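Local coordinates for quinone oxidoreductase (Thermus thermophilus, PDB 1IYZ), which probably reduces quinones with NADPH, which binds at the ends of the parallel strands of its Rossmann-type nucleotide-binding domain, at residues A[128-133]-A[188-193]; A[153-158]-A[172-177]; A[192-197]-A[213-218]. One frame throughout, in Å; residues are numbered along the deposited sequence.

Interaction 1. Residues A[128-133]-A[188-193]. With NDP (NADPH dihydro-nicotinamide-adenine-dinucleotide phosphate), chain B.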
loop_
_atom_site.group_PDB
_atom_site.type_symbol
_atom_site.label_atom_id
_atom_site.label_comp_id
_atom_site.label_asym_id
_atom_site.label_seq_id
_atom_site.Cartn_x
_atom_site.Cartn_y
_atom_site.Cartn_z
ATOM N N LYS A 128 7.906 14.802 -13.779
ATOM C CA LYS A 128 8.405 13.959 -12.709
ATOM C C LYS A 128 8.361 14.689 -11.373
ATOM O O LYS A 128 8.898 15.786 -11.249
ATOM C CB LYS A 128 9.844 13.556 -13.030
ATOM C CG LYS A 128 9.968 12.722 -14.292
ATOM C CD LYS A 128 11.394 12.685 -14.808
ATOM C CE LYS A 128 11.796 14.022 -15.402
ATOM N NZ LYS A 128 13.218 14.049 -15.857
ATOM N N VAL A 129 7.717 14.093 -10.375
ATOM C CA VAL A 129 7.655 14.734 -9.068
ATOM C C VAL A 129 8.105 13.831 -7.926
ATOM O O VAL A 129 7.705 12.672 -7.826
ATOM C CB VAL A 129 6.240 15.270 -8.753
ATOM C CG1 VAL A 129 5.242 14.139 -8.706
ATOM C CG2 VAL A 129 6.261 16.012 -7.428
ATOM N N LEU A 130 8.952 14.385 -7.070
ATOM C CA LEU A 130 9.473 13.665 -5.917
ATOM C C LEU A 130 8.604 13.992 -4.700
ATOM O O LEU A 130 8.545 15.148 -4.278
ATOM C CB LEU A 130 10.915 14.103 -5.631
ATOM C CG LEU A 130 11.788 13.382 -4.588
ATOM C CD1 LEU A 130 12.728 14.408 -3.982
ATOM C CD2 LEU A 130 10.979 12.748 -3.481
ATOM N N VAL A 131 7.933 12.981 -4.150
ATOM C CA VAL A 131 7.107 13.174 -2.961
ATOM C C VAL A 131 7.828 12.563 -1.760
ATOM O O VAL A 131 8.031 11.344 -1.705
ATOM C CB VAL A 131 5.725 12.494 -3.106
ATOM C CG1 VAL A 131 5.011 12.453 -1.745
ATOM C CG2 VAL A 131 4.879 13.246 -4.122
ATOM N N GLN A 132 8.226 13.405 -0.807
ATOM C CA GLN A 132 8.922 12.921 0.387
ATOM C C GLN A 132 7.887 12.511 1.428
ATOM O O GLN A 132 6.698 12.824 1.273
ATOM C CB GLN A 132 9.817 14.007 0.971
ATOM C CG GLN A 132 10.800 14.626 -0.004
ATOM C CD GLN A 132 11.600 15.732 0.656
ATOM O OE1 GLN A 132 11.039 16.575 1.360
ATOM N NE2 GLN A 132 12.908 15.736 0.437
ATOM N N ALA A 133 8.330 11.820 2.483
ATOM C CA ALA A 133 7.415 11.354 3.528
ATOM C C ALA A 133 6.189 10.761 2.837
ATOM O O ALA A 133 5.058 10.926 3.293
ATOM C CB ALA A 133 7.008 12.510 4.419
ATOM N N GLY A 188 16.777 11.458 -14.658
ATOM C CA GLY A 188 17.206 12.583 -15.468
ATOM C C GLY A 188 16.831 13.905 -14.834
ATOM O O GLY A 188 16.653 14.907 -15.521
ATOM N N GLY A 189 16.712 13.906 -13.512
ATOM C CA GLY A 189 16.351 15.121 -12.812
ATOM C C GLY A 189 14.862 15.210 -12.550
ATOM O O GLY A 189 14.047 14.617 -13.260
ATOM N N LEU A 190 14.500 15.967 -11.527
ATOM C CA LEU A 190 13.106 16.116 -11.169
ATOM C C LEU A 190 12.536 17.455 -11.600
ATOM O O LEU A 190 13.205 18.485 -11.511
ATOM C CB LEU A 190 12.964 15.935 -9.663
ATOM C CG LEU A 190 13.289 14.501 -9.249
ATOM C CD1 LEU A 190 13.687 14.445 -7.794
ATOM C CD2 LEU A 190 12.080 13.627 -9.525
ATOM N N ASP A 191 11.301 17.438 -12.085
ATOM C CA ASP A 191 10.649 18.667 -12.508
ATOM C C ASP A 191 10.022 19.334 -11.293
ATOM O O ASP A 191 9.908 20.560 -11.238
ATOM C CB ASP A 191 9.563 18.371 -13.550
ATOM C CG ASP A 191 10.125 17.761 -14.824
ATOM O OD1 ASP A 191 10.985 18.406 -15.466
ATOM O OD2 ASP A 191 9.706 16.638 -15.188
ATOM N N LEU A 192 9.639 18.517 -10.312
ATOM C CA LEU A 192 8.995 19.000 -9.093
ATOM C C LEU A 192 9.425 18.285 -7.819
ATOM O O LEU A 192 9.699 17.083 -7.817
ATOM C CB LEU A 192 7.478 18.863 -9.222
ATOM C CG LEU A 192 6.806 19.808 -10.211
ATOM C CD1 LEU A 192 5.517 19.194 -10.737
ATOM C CD2 LEU A 192 6.557 21.141 -9.521
ATOM N N VAL A 193 9.470 19.032 -6.727
ATOM C CA VAL A 193 9.822 18.454 -5.447
ATOM C C VAL A 193 8.958 19.042 -4.348
ATOM O O VAL A 193 8.928 20.257 -4.153
ATOM C CB VAL A 193 11.298 18.697 -5.090
ATOM C CG1 VAL A 193 11.541 18.336 -3.640
ATOM C CG2 VAL A 193 12.191 17.865 -5.987
HETATM P PA NDP B . 2.311 12.683 7.736
HETATM O O1A NDP B . 1.511 11.768 8.080
HETATM O O2A NDP B . 3.104 12.875 6.419
HETATM O O5B NDP B . 3.702 12.701 8.838
HETATM C C5B NDP B . 4.927 13.370 8.690
HETATM C C4B NDP B . 5.904 12.444 8.033
HETATM O O4B NDP B . 6.971 13.326 7.707
HETATM C C3B NDP B . 6.537 11.350 8.904
HETATM O O3B NDP B . 5.670 10.185 8.929
HETATM C C2B NDP B . 7.933 11.225 8.313
HETATM O O2B NDP B . 7.905 10.202 7.327
HETATM C C1B NDP B . 8.226 12.660 7.691
HETATM N N9A NDP B . 9.324 13.200 8.509
HETATM C C8A NDP B . 10.573 13.464 8.124
HETATM N N7A NDP B . 11.287 13.900 9.170
HETATM C C5A NDP B . 10.443 13.889 10.178
HETATM C C6A NDP B . 10.756 14.237 11.485
HETATM N N6A NDP B . 11.966 14.635 11.860
HETATM N N1A NDP B . 9.757 14.136 12.363
HETATM C C2A NDP B . 8.505 13.722 12.018
HETATM N N3A NDP B . 8.219 13.385 10.759
HETATM C C4A NDP B . 9.202 13.458 9.814
HETATM O O3 NDP B . 2.113 14.227 7.922
HETATM P PN NDP B . 1.091 15.277 8.510
HETATM O O1N NDP B . 0.113 15.838 7.599
HETATM O O2N NDP B . 1.549 15.904 9.797
HETATM O O5D NDP B . 2.196 16.285 7.833
HETATM C C5D NDP B . 3.630 16.387 8.180
HETATM C C4D NDP B . 4.311 17.485 7.295
HETATM O O4D NDP B . 3.362 18.030 6.354
HETATM C C3D NDP B . 4.745 18.667 8.162
HETATM O O3D NDP B . 6.038 19.093 7.742
HETATM C C2D NDP B . 3.638 19.671 7.958
HETATM O O2D NDP B . 4.009 20.972 8.386
HETATM C C1D NDP B . 3.464 19.470 6.410
HETATM N N1N NDP B . 2.216 20.149 5.933
HETATM C C2N NDP B . 2.387 21.515 5.597
HETATM C C3N NDP B . 1.217 22.236 5.123
HETATM C C7N NDP B . 1.344 23.670 4.745
HETATM O O7N NDP B . 0.391 24.489 4.770
HETATM N N7N NDP B . 2.544 24.156 4.327
HETATM C C4N NDP B . -0.004 21.540 5.030
HETATM C C5N NDP B . -0.143 20.214 5.363
HETATM C C6N NDP B . 0.966 19.510 5.815
HETATM P P2B NDP B . 9.270 9.318 6.967
HETATM O O1X NDP B . 8.912 8.572 5.742
HETATM O O2X NDP B . 10.334 10.306 6.749
HETATM O O3X NDP B . 9.471 8.495 8.175
#

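Interaction 2. Residues A[153-158]-A[172-177]. With NDP (NADPH dihydro-nicotinamide-adenine-dinucleotide phosphate), chain B.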
loop_
_atom_site.group_PDB
_atom_site.type_symbol
_atom_site.label_atom_id
_atom_site.label_comp_id
_atom_site.label_asym_id
_atom_site.label_seq_id
_atom_site.Cartn_x
_atom_site.Cartn_y
_atom_site.Cartn_z
ATOM N N VAL A 153 5.536 9.838 -10.408
ATOM C CA VAL A 153 5.881 10.008 -8.999
ATOM C C VAL A 153 7.037 9.166 -8.460
ATOM O O VAL A 153 7.001 7.936 -8.504
ATOM C CB VAL A 153 4.661 9.718 -8.109
ATOM C CG1 VAL A 153 5.034 9.893 -6.639
ATOM C CG2 VAL A 153 3.508 10.617 -8.504
ATOM N N LEU A 154 8.057 9.847 -7.946
ATOM C CA LEU A 154 9.206 9.191 -7.329
ATOM C C LEU A 154 8.925 9.390 -5.835
ATOM O O LEU A 154 8.946 10.523 -5.338
ATOM C CB LEU A 154 10.508 9.902 -7.696
ATOM C CG LEU A 154 11.837 9.151 -7.531
ATOM C CD1 LEU A 154 12.963 10.159 -7.400
ATOM C CD2 LEU A 154 11.815 8.262 -6.313
ATOM N N ALA A 155 8.644 8.299 -5.127
ATOM C CA ALA A 155 8.331 8.386 -3.702
ATOM C C ALA A 155 9.526 8.150 -2.800
ATOM O O ALA A 155 10.359 7.299 -3.078
ATOM C CB ALA A 155 7.217 7.398 -3.348
ATOM N N ALA A 156 9.597 8.914 -1.715
ATOM C CA ALA A 156 10.682 8.774 -0.752
ATOM C C ALA A 156 10.166 8.773 0.690
ATOM O O ALA A 156 9.232 9.512 1.042
ATOM C CB ALA A 156 11.704 9.887 -0.942
ATOM N N ALA A 157 10.783 7.929 1.511
ATOM C CA ALA A 157 10.431 7.800 2.920
ATOM C C ALA A 157 11.705 7.526 3.715
ATOM O O ALA A 157 12.763 7.262 3.133
ATOM C CB ALA A 157 9.433 6.661 3.107
ATOM N N SER A 158 11.610 7.567 5.042
ATOM C CA SER A 158 12.787 7.339 5.876
ATOM C C SER A 158 13.087 5.873 6.173
ATOM O O SER A 158 14.182 5.549 6.619
ATOM C CB SER A 158 12.661 8.099 7.203
ATOM O OG SER A 158 11.888 7.379 8.144
ATOM N N GLU A 172 6.016 5.421 -9.424
ATOM C CA GLU A 172 6.746 4.710 -10.467
ATOM C C GLU A 172 7.950 4.020 -9.824
ATOM O O GLU A 172 8.301 2.891 -10.161
ATOM C CB GLU A 172 7.194 5.691 -11.550
ATOM C CG GLU A 172 8.073 5.086 -12.643
ATOM C CD GLU A 172 8.405 6.083 -13.739
ATOM O OE1 GLU A 172 9.526 6.016 -14.295
ATOM O OE2 GLU A 172 7.538 6.931 -14.048
ATOM N N GLU A 173 8.582 4.712 -8.892
ATOM C CA GLU A 173 9.705 4.157 -8.160
ATOM C C GLU A 173 9.606 4.670 -6.733
ATOM O O GLU A 173 8.931 5.670 -6.469
ATOM C CB GLU A 173 11.038 4.580 -8.769
ATOM C CG GLU A 173 11.448 3.793 -9.991
ATOM C CD GLU A 173 12.948 3.855 -10.229
ATOM O OE1 GLU A 173 13.489 4.974 -10.322
ATOM O OE2 GLU A 173 13.595 2.787 -10.316
ATOM N N ALA A 174 10.272 3.984 -5.814
ATOM C CA ALA A 174 10.248 4.368 -4.410
ATOM C C ALA A 174 11.620 4.142 -3.813
ATOM O O ALA A 174 12.285 3.159 -4.133
ATOM C CB ALA A 174 9.204 3.544 -3.662
ATOM N N ALA A 175 12.046 5.047 -2.941
ATOM C CA ALA A 175 13.356 4.923 -2.324
ATOM C C ALA A 175 13.445 5.599 -0.972
ATOM O O ALA A 175 12.652 6.473 -0.648
ATOM C CB ALA A 175 14.413 5.502 -3.252
ATOM N N THR A 176 14.415 5.180 -0.173
ATOM C CA THR A 176 14.616 5.799 1.126
ATOM C C THR A 176 15.419 7.061 0.832
ATOM O O THR A 176 16.087 7.153 -0.201
ATOM C CB THR A 176 15.411 4.888 2.097
ATOM O OG1 THR A 176 16.628 4.467 1.474
ATOM C CG2 THR A 176 14.591 3.676 2.482
ATOM N N TYR A 177 15.348 8.033 1.729
ATOM C CA TYR A 177 16.057 9.282 1.531
ATOM C C TYR A 177 17.500 9.106 1.076
ATOM O O TYR A 177 17.924 9.706 0.090
ATOM C CB TYR A 177 15.994 10.106 2.809
ATOM C CG TYR A 177 14.581 10.468 3.186
ATOM C CD1 TYR A 177 13.702 10.984 2.233
ATOM C CD2 TYR A 177 14.127 10.329 4.496
ATOM C CE1 TYR A 177 12.406 11.358 2.574
ATOM C CE2 TYR A 177 12.830 10.701 4.846
ATOM C CZ TYR A 177 11.977 11.217 3.879
ATOM O OH TYR A 177 10.701 11.605 4.215
HETATM P PA NDP B . 2.311 12.683 7.736
HETATM O O1A NDP B . 1.511 11.768 8.080
HETATM O O2A NDP B . 3.104 12.875 6.419
HETATM O O5B NDP B . 3.702 12.701 8.838
HETATM C C5B NDP B . 4.927 13.370 8.690
HETATM C C4B NDP B . 5.904 12.444 8.033
HETATM O O4B NDP B . 6.971 13.326 7.707
HETATM C C3B NDP B . 6.537 11.350 8.904
HETATM O O3B NDP B . 5.670 10.185 8.929
HETATM C C2B NDP B . 7.933 11.225 8.313
HETATM O O2B NDP B . 7.905 10.202 7.327
HETATM C C1B NDP B . 8.226 12.660 7.691
HETATM N N9A NDP B . 9.324 13.200 8.509
HETATM C C8A NDP B . 10.573 13.464 8.124
HETATM N N7A NDP B . 11.287 13.900 9.170
HETATM C C5A NDP B . 10.443 13.889 10.178
HETATM C C6A NDP B . 10.756 14.237 11.485
HETATM N N6A NDP B . 11.966 14.635 11.860
HETATM N N1A NDP B . 9.757 14.136 12.363
HETATM C C2A NDP B . 8.505 13.722 12.018
HETATM N N3A NDP B . 8.219 13.385 10.759
HETATM C C4A NDP B . 9.202 13.458 9.814
HETATM O O3 NDP B . 2.113 14.227 7.922
HETATM P PN NDP B . 1.091 15.277 8.510
HETATM O O1N NDP B . 0.113 15.838 7.599
HETATM O O2N NDP B . 1.549 15.904 9.797
HETATM O O5D NDP B . 2.196 16.285 7.833
HETATM C C5D NDP B . 3.630 16.387 8.180
HETATM C C4D NDP B . 4.311 17.485 7.295
HETATM O O4D NDP B . 3.362 18.030 6.354
HETATM C C3D NDP B . 4.745 18.667 8.162
HETATM O O3D NDP B . 6.038 19.093 7.742
HETATM C C2D NDP B . 3.638 19.671 7.958
HETATM O O2D NDP B . 4.009 20.972 8.386
HETATM C C1D NDP B . 3.464 19.470 6.410
HETATM N N1N NDP B . 2.216 20.149 5.933
HETATM C C2N NDP B . 2.387 21.515 5.597
HETATM C C3N NDP B . 1.217 22.236 5.123
HETATM C C7N NDP B . 1.344 23.670 4.745
HETATM O O7N NDP B . 0.391 24.489 4.770
HETATM N N7N NDP B . 2.544 24.156 4.327
HETATM C C4N NDP B . -0.004 21.540 5.030
HETATM C C5N NDP B . -0.143 20.214 5.363
HETATM C C6N NDP B . 0.966 19.510 5.815
HETATM P P2B NDP B . 9.270 9.318 6.967
HETATM O O1X NDP B . 8.912 8.572 5.742
HETATM O O2X NDP B . 10.334 10.306 6.749
HETATM O O3X NDP B . 9.471 8.495 8.175
#

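Interaction 3. Residues A[192-197]-A[213-218]. With NDP (NADPH dihydro-nicotinamide-adenine-dinucleotide phosphate), chain B.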
loop_
_atom_site.group_PDB
_atom_site.type_symbol
_atom_site.label_atom_id
_atom_site.label_comp_id
_atom_site.label_asym_id
_atom_site.label_seq_id
_atom_site.Cartn_x
_atom_site.Cartn_y
_atom_site.Cartn_z
ATOM N N LEU A 192 9.639 18.517 -10.312
ATOM C CA LEU A 192 8.995 19.000 -9.093
ATOM C C LEU A 192 9.425 18.285 -7.819
ATOM O O LEU A 192 9.699 17.083 -7.817
ATOM C CB LEU A 192 7.478 18.863 -9.222
ATOM C CG LEU A 192 6.806 19.808 -10.211
ATOM C CD1 LEU A 192 5.517 19.194 -10.737
ATOM C CD2 LEU A 192 6.557 21.141 -9.521
ATOM N N VAL A 193 9.470 19.032 -6.727
ATOM C CA VAL A 193 9.822 18.454 -5.447
ATOM C C VAL A 193 8.958 19.042 -4.348
ATOM O O VAL A 193 8.928 20.257 -4.153
ATOM C CB VAL A 193 11.298 18.697 -5.090
ATOM C CG1 VAL A 193 11.541 18.336 -3.640
ATOM C CG2 VAL A 193 12.191 17.865 -5.987
ATOM N N LEU A 194 8.238 18.179 -3.642
ATOM C CA LEU A 194 7.405 18.626 -2.536
ATOM C C LEU A 194 8.253 18.440 -1.279
ATOM O O LEU A 194 8.430 17.328 -0.791
ATOM C CB LEU A 194 6.119 17.799 -2.484
ATOM C CG LEU A 194 5.371 17.820 -3.821
ATOM C CD1 LEU A 194 4.065 17.031 -3.724
ATOM C CD2 LEU A 194 5.099 19.266 -4.215
ATOM N N GLU A 195 8.795 19.544 -0.780
ATOM C CA GLU A 195 9.668 19.539 0.395
ATOM C C GLU A 195 8.950 19.625 1.723
ATOM O O GLU A 195 8.407 20.673 2.068
ATOM C CB GLU A 195 10.651 20.702 0.311
ATOM C CG GLU A 195 12.041 20.318 -0.118
ATOM C CD GLU A 195 12.780 19.560 0.955
ATOM O OE1 GLU A 195 12.740 20.010 2.118
ATOM O OE2 GLU A 195 13.408 18.524 0.637
ATOM N N VAL A 196 8.958 18.532 2.479
ATOM C CA VAL A 196 8.309 18.535 3.780
ATOM C C VAL A 196 9.362 18.352 4.864
ATOM O O VAL A 196 9.078 18.509 6.051
ATOM C CB VAL A 196 7.248 17.414 3.890
ATOM C CG1 VAL A 196 6.200 17.580 2.804
ATOM C CG2 VAL A 196 7.909 16.063 3.776
ATOM N N ARG A 197 10.584 18.037 4.440
ATOM C CA ARG A 197 11.695 17.825 5.365
ATOM C C ARG A 197 12.308 19.153 5.782
ATOM O O ARG A 197 12.322 19.502 6.967
ATOM C CB ARG A 197 12.759 16.953 4.707
ATOM C CG ARG A 197 12.220 15.628 4.189
ATOM C CD ARG A 197 13.026 14.466 4.730
ATOM N NE ARG A 197 14.291 14.300 4.030
ATOM C CZ ARG A 197 15.381 13.780 4.580
ATOM N NH1 ARG A 197 15.359 13.381 5.847
ATOM N NH2 ARG A 197 16.486 13.655 3.860
ATOM N N ARG A 213 10.759 23.107 -10.219
ATOM C CA ARG A 213 10.350 23.937 -9.099
ATOM C C ARG A 213 10.171 23.113 -7.832
ATOM O O ARG A 213 9.572 22.038 -7.850
ATOM C CB ARG A 213 9.062 24.688 -9.429
ATOM C CG ARG A 213 8.182 24.000 -10.436
ATOM C CD ARG A 213 8.376 24.573 -11.823
ATOM N NE ARG A 213 8.576 23.520 -12.819
ATOM C CZ ARG A 213 7.645 22.658 -13.219
ATOM N NH1 ARG A 213 6.411 22.707 -12.721
ATOM N NH2 ARG A 213 7.957 21.725 -14.108
ATOM N N LEU A 214 10.720 23.615 -6.732
ATOM C CA LEU A 214 10.616 22.935 -5.451
ATOM C C LEU A 214 9.575 23.661 -4.616
ATOM O O LEU A 214 9.654 24.871 -4.443
ATOM C CB LEU A 214 11.973 22.937 -4.739
ATOM C CG LEU A 214 12.058 22.400 -3.300
ATOM C CD1 LEU A 214 13.496 22.032 -2.973
ATOM C CD2 LEU A 214 11.541 23.450 -2.317
ATOM N N VAL A 215 8.581 22.930 -4.125
ATOM C CA VAL A 215 7.546 23.537 -3.303
ATOM C C VAL A 215 7.899 23.306 -1.842
ATOM O O VAL A 215 7.996 22.166 -1.387
ATOM C CB VAL A 215 6.181 22.914 -3.587
ATOM C CG1 VAL A 215 5.104 23.627 -2.777
ATOM C CG2 VAL A 215 5.892 22.981 -5.074
ATOM N N TYR A 216 8.102 24.389 -1.107
ATOM C CA TYR A 216 8.458 24.286 0.296
ATOM C C TYR A 216 7.184 24.167 1.117
ATOM O O TYR A 216 6.523 25.161 1.412
ATOM C CB TYR A 216 9.250 25.520 0.709
ATOM C CG TYR A 216 10.203 25.255 1.830
ATOM C CD1 TYR A 216 9.740 24.942 3.104
ATOM C CD2 TYR A 216 11.570 25.276 1.612
ATOM C CE1 TYR A 216 10.621 24.653 4.138
ATOM C CE2 TYR A 216 12.461 24.989 2.634
ATOM C CZ TYR A 216 11.983 24.676 3.895
ATOM O OH TYR A 216 12.873 24.374 4.899
ATOM N N ILE A 217 6.844 22.942 1.492
ATOM C CA ILE A 217 5.623 22.694 2.249
ATOM C C ILE A 217 5.821 22.578 3.755
ATOM O O ILE A 217 4.896 22.817 4.528
ATOM C CB ILE A 217 4.925 21.429 1.720
ATOM C CG1 ILE A 217 4.523 21.646 0.267
ATOM C CG2 ILE A 217 3.695 21.124 2.532
ATOM C CD1 ILE A 217 3.937 20.420 -0.378
ATOM N N GLY A 218 7.028 22.219 4.174
ATOM C CA GLY A 218 7.292 22.094 5.592
ATOM C C GLY A 218 8.753 21.922 5.949
ATOM O O GLY A 218 9.608 21.700 5.089
HETATM P PA NDP B . 2.311 12.683 7.736
HETATM O O1A NDP B . 1.511 11.768 8.080
HETATM O O2A NDP B . 3.104 12.875 6.419
HETATM O O5B NDP B . 3.702 12.701 8.838
HETATM C C5B NDP B . 4.927 13.370 8.690
HETATM C C4B NDP B . 5.904 12.444 8.033
HETATM O O4B NDP B . 6.971 13.326 7.707
HETATM C C3B NDP B . 6.537 11.350 8.904
HETATM O O3B NDP B . 5.670 10.185 8.929
HETATM C C2B NDP B . 7.933 11.225 8.313
HETATM O O2B NDP B . 7.905 10.202 7.327
HETATM C C1B NDP B . 8.226 12.660 7.691
HETATM N N9A NDP B . 9.324 13.200 8.509
HETATM C C8A NDP B . 10.573 13.464 8.124
HETATM N N7A NDP B . 11.287 13.900 9.170
HETATM C C5A NDP B . 10.443 13.889 10.178
HETATM C C6A NDP B . 10.756 14.237 11.485
HETATM N N6A NDP B . 11.966 14.635 11.860
HETATM N N1A NDP B . 9.757 14.136 12.363
HETATM C C2A NDP B . 8.505 13.722 12.018
HETATM N N3A NDP B . 8.219 13.385 10.759
HETATM C C4A NDP B . 9.202 13.458 9.814
HETATM O O3 NDP B . 2.113 14.227 7.922
HETATM P PN NDP B . 1.091 15.277 8.510
HETATM O O1N NDP B . 0.113 15.838 7.599
HETATM O O2N NDP B . 1.549 15.904 9.797
HETATM O O5D NDP B . 2.196 16.285 7.833
HETATM C C5D NDP B . 3.630 16.387 8.180
HETATM C C4D NDP B . 4.311 17.485 7.295
HETATM O O4D NDP B . 3.362 18.030 6.354
HETATM C C3D NDP B . 4.745 18.667 8.162
HETATM O O3D NDP B . 6.038 19.093 7.742
HETATM C C2D NDP B . 3.638 19.671 7.958
HETATM O O2D NDP B . 4.009 20.972 8.386
HETATM C C1D NDP B . 3.464 19.470 6.410
HETATM N N1N NDP B . 2.216 20.149 5.933
HETATM C C2N NDP B . 2.387 21.515 5.597
HETATM C C3N NDP B . 1.217 22.236 5.123
HETATM C C7N NDP B . 1.344 23.670 4.745
HETATM O O7N NDP B . 0.391 24.489 4.770
HETATM N N7N NDP B . 2.544 24.156 4.327
HETATM C C4N NDP B . -0.004 21.540 5.030
HETATM C C5N NDP B . -0.143 20.214 5.363
HETATM C C6N NDP B . 0.966 19.510 5.815
HETATM P P2B NDP B . 9.270 9.318 6.967
HETATM O O1X NDP B . 8.912 8.572 5.742
HETATM O O2X NDP B . 10.334 10.306 6.749
HETATM O O3X NDP B . 9.471 8.495 8.175
#

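Interaction 1. Residues A[128-133]-A[188-193]
Val129 with Leu192 and Leu130 with Val193 form parallel beta bridges that join strands 128-131 and 190-195, the first and fourth of the Rossmann-type sheet. Leu130 N donates to Leu192 O across 2.9 Å, and Leu192 N returns a bond to Lys128 O; a weak bond from Asp191 N reaches the same carbonyl, where the second strand bends. Leucine and valine suit this buried ladder because both its faces are packed. On one of them CG2 of Val129 lies 3.6 Å from CB of Leu192. On the other, CD1 of Leu190 meets CB of Leu130 at 3.5 Å, while the CG2 branch of Val193 runs alongside Leu130. Further on, CB of Ala133 lies 3.4 Å from O4B of the adenosine ribose of NADPH. At the entrance of the pairing Asp191 stands in for a backbone partner: its OD2 takes the Lys128 N-H on the anti lone pair at 2.9 Å, almost straight (176°). The lysine side chain, bent at chi3 (-72°), brings NZ to Gly189 O at 2.8 Å; NZ also bonds Trp187 O at the end of helix 180-187, which Gly188 closes with a Schellman motif that needs its positive phi. NZ remains 4.4 Å from Asp191 OD2, short of a salt bridge. The ammonium is thus held by two main-chain carbonyls, one at the helix end and one just after, and the nearby carboxylate probably steadies its charge.

Interaction 2. Residues A[153-158]-A[172-177]
Leu154 to Ala157 and Glu173 to Thr176 pair in register as parallel strands; the axes of the short segments 153-157 and 173-176 approach to 4.7 Å and are inclined by 24°, with alternating bonds such as Ala155 N to Glu173 O (3.0 Å) and Ala175 N to Ala155 O. Alanines fill most of this ladder, and their short side chains suit a sheet with helices lying close to it. Tyr177 ends the pairing: its N-H bonds Ala157 O, and the same oxygen lies 3.6 Å above the centre of one ring face. CE1 of the ring touches CB of Ala156 at 3.9 Å. With chi1 at -62°, CG lies anti to the carbonyl carbon, and the ring swings back over the end of strand 153-157, placing OH 2.9 Å from O2X of the NADPH 2'-phosphate, with that oxygen at the ring edge, near its plane. Ser158 grips the other two phosphate oxygens, its N donating to O1X at 3.0 Å and its OG to O3X at 2.7 Å. Replacing Tyr177 by a phenylalanine would probably leave O2X without this donor and Ala133 N without the hydroxyl oxygen it bonds. Helix 164-169 connects the two strands in a beta-alpha-beta crossover and packs on Ala155 and Ala174; helix 180-187 covers the Leu154 and Ala175 face, where Arg183 and Trp187 hold Glu173, and strand 128-131 flanks strand 152-157.

Interaction 3. Residues A[192-197]-A[213-218]
Ile217 packs against Leu194 and Val196 where the parallel strands 192-195 and 213-216 end beside the cofactor. CB of Ile217 lies 3.6 Å from Glu195 O and beside CG1 of Val196. There the chain branches: with chi1 at -62°, CG2 is anti to the backbone N and reaches C2N of the nicotinamide ring at 3.4 Å, while CG1 carries CD1 the other way to CB of Leu194 at 4.0 Å. A beta-branched apolar residue can thus serve both neighbours. The backbone beneath is pinned by Glu195 O, which accepts from Ile217 N at 2.8 Å and from Gly218 N at 3.0 Å. Glycine suits the next position, since a side chain would probably crowd O3D of the nicotinamide ribose. Leu194 and Val215 lie side by side, Leu194 packing on Ala142 of helix 137-148, and on the opposite face CD1 of Leu214 packs on CG of Glu195, whose buried carboxylate bonds Ser204 and Gly198. Ile217 O then accepts from N7N of the carboxamide at 2.7 Å, nearly straight (163°). A main-chain oxygen whose flanking N-H groups are both held by Glu195 O would thus help set the turn of the carboxamide.

Overall arrangement
From the N terminus, strand 128-131 comes first, and interaction 1 joins it to residues 188-193, closing a loop of 54 residues. Interaction 2 lies wholly within that loop, closing a much shorter one through helix 164-169. Interaction 3 starts on Leu192 and Val193, where interaction 1 ends, and closes the next loop along the chain, in series with interaction 2. Together they build five neighbouring strands of the parallel sheet, in the order 173-176, 152-157, 128-131, 190-195, 212-216. The ladder bond of Val129 O with Leu154 N and the side-chain bond of Gln132 OE1 with Val196 N tie the contacts to one another, and all three reach NADPH, from its 2'-phosphate to its nicotinamide.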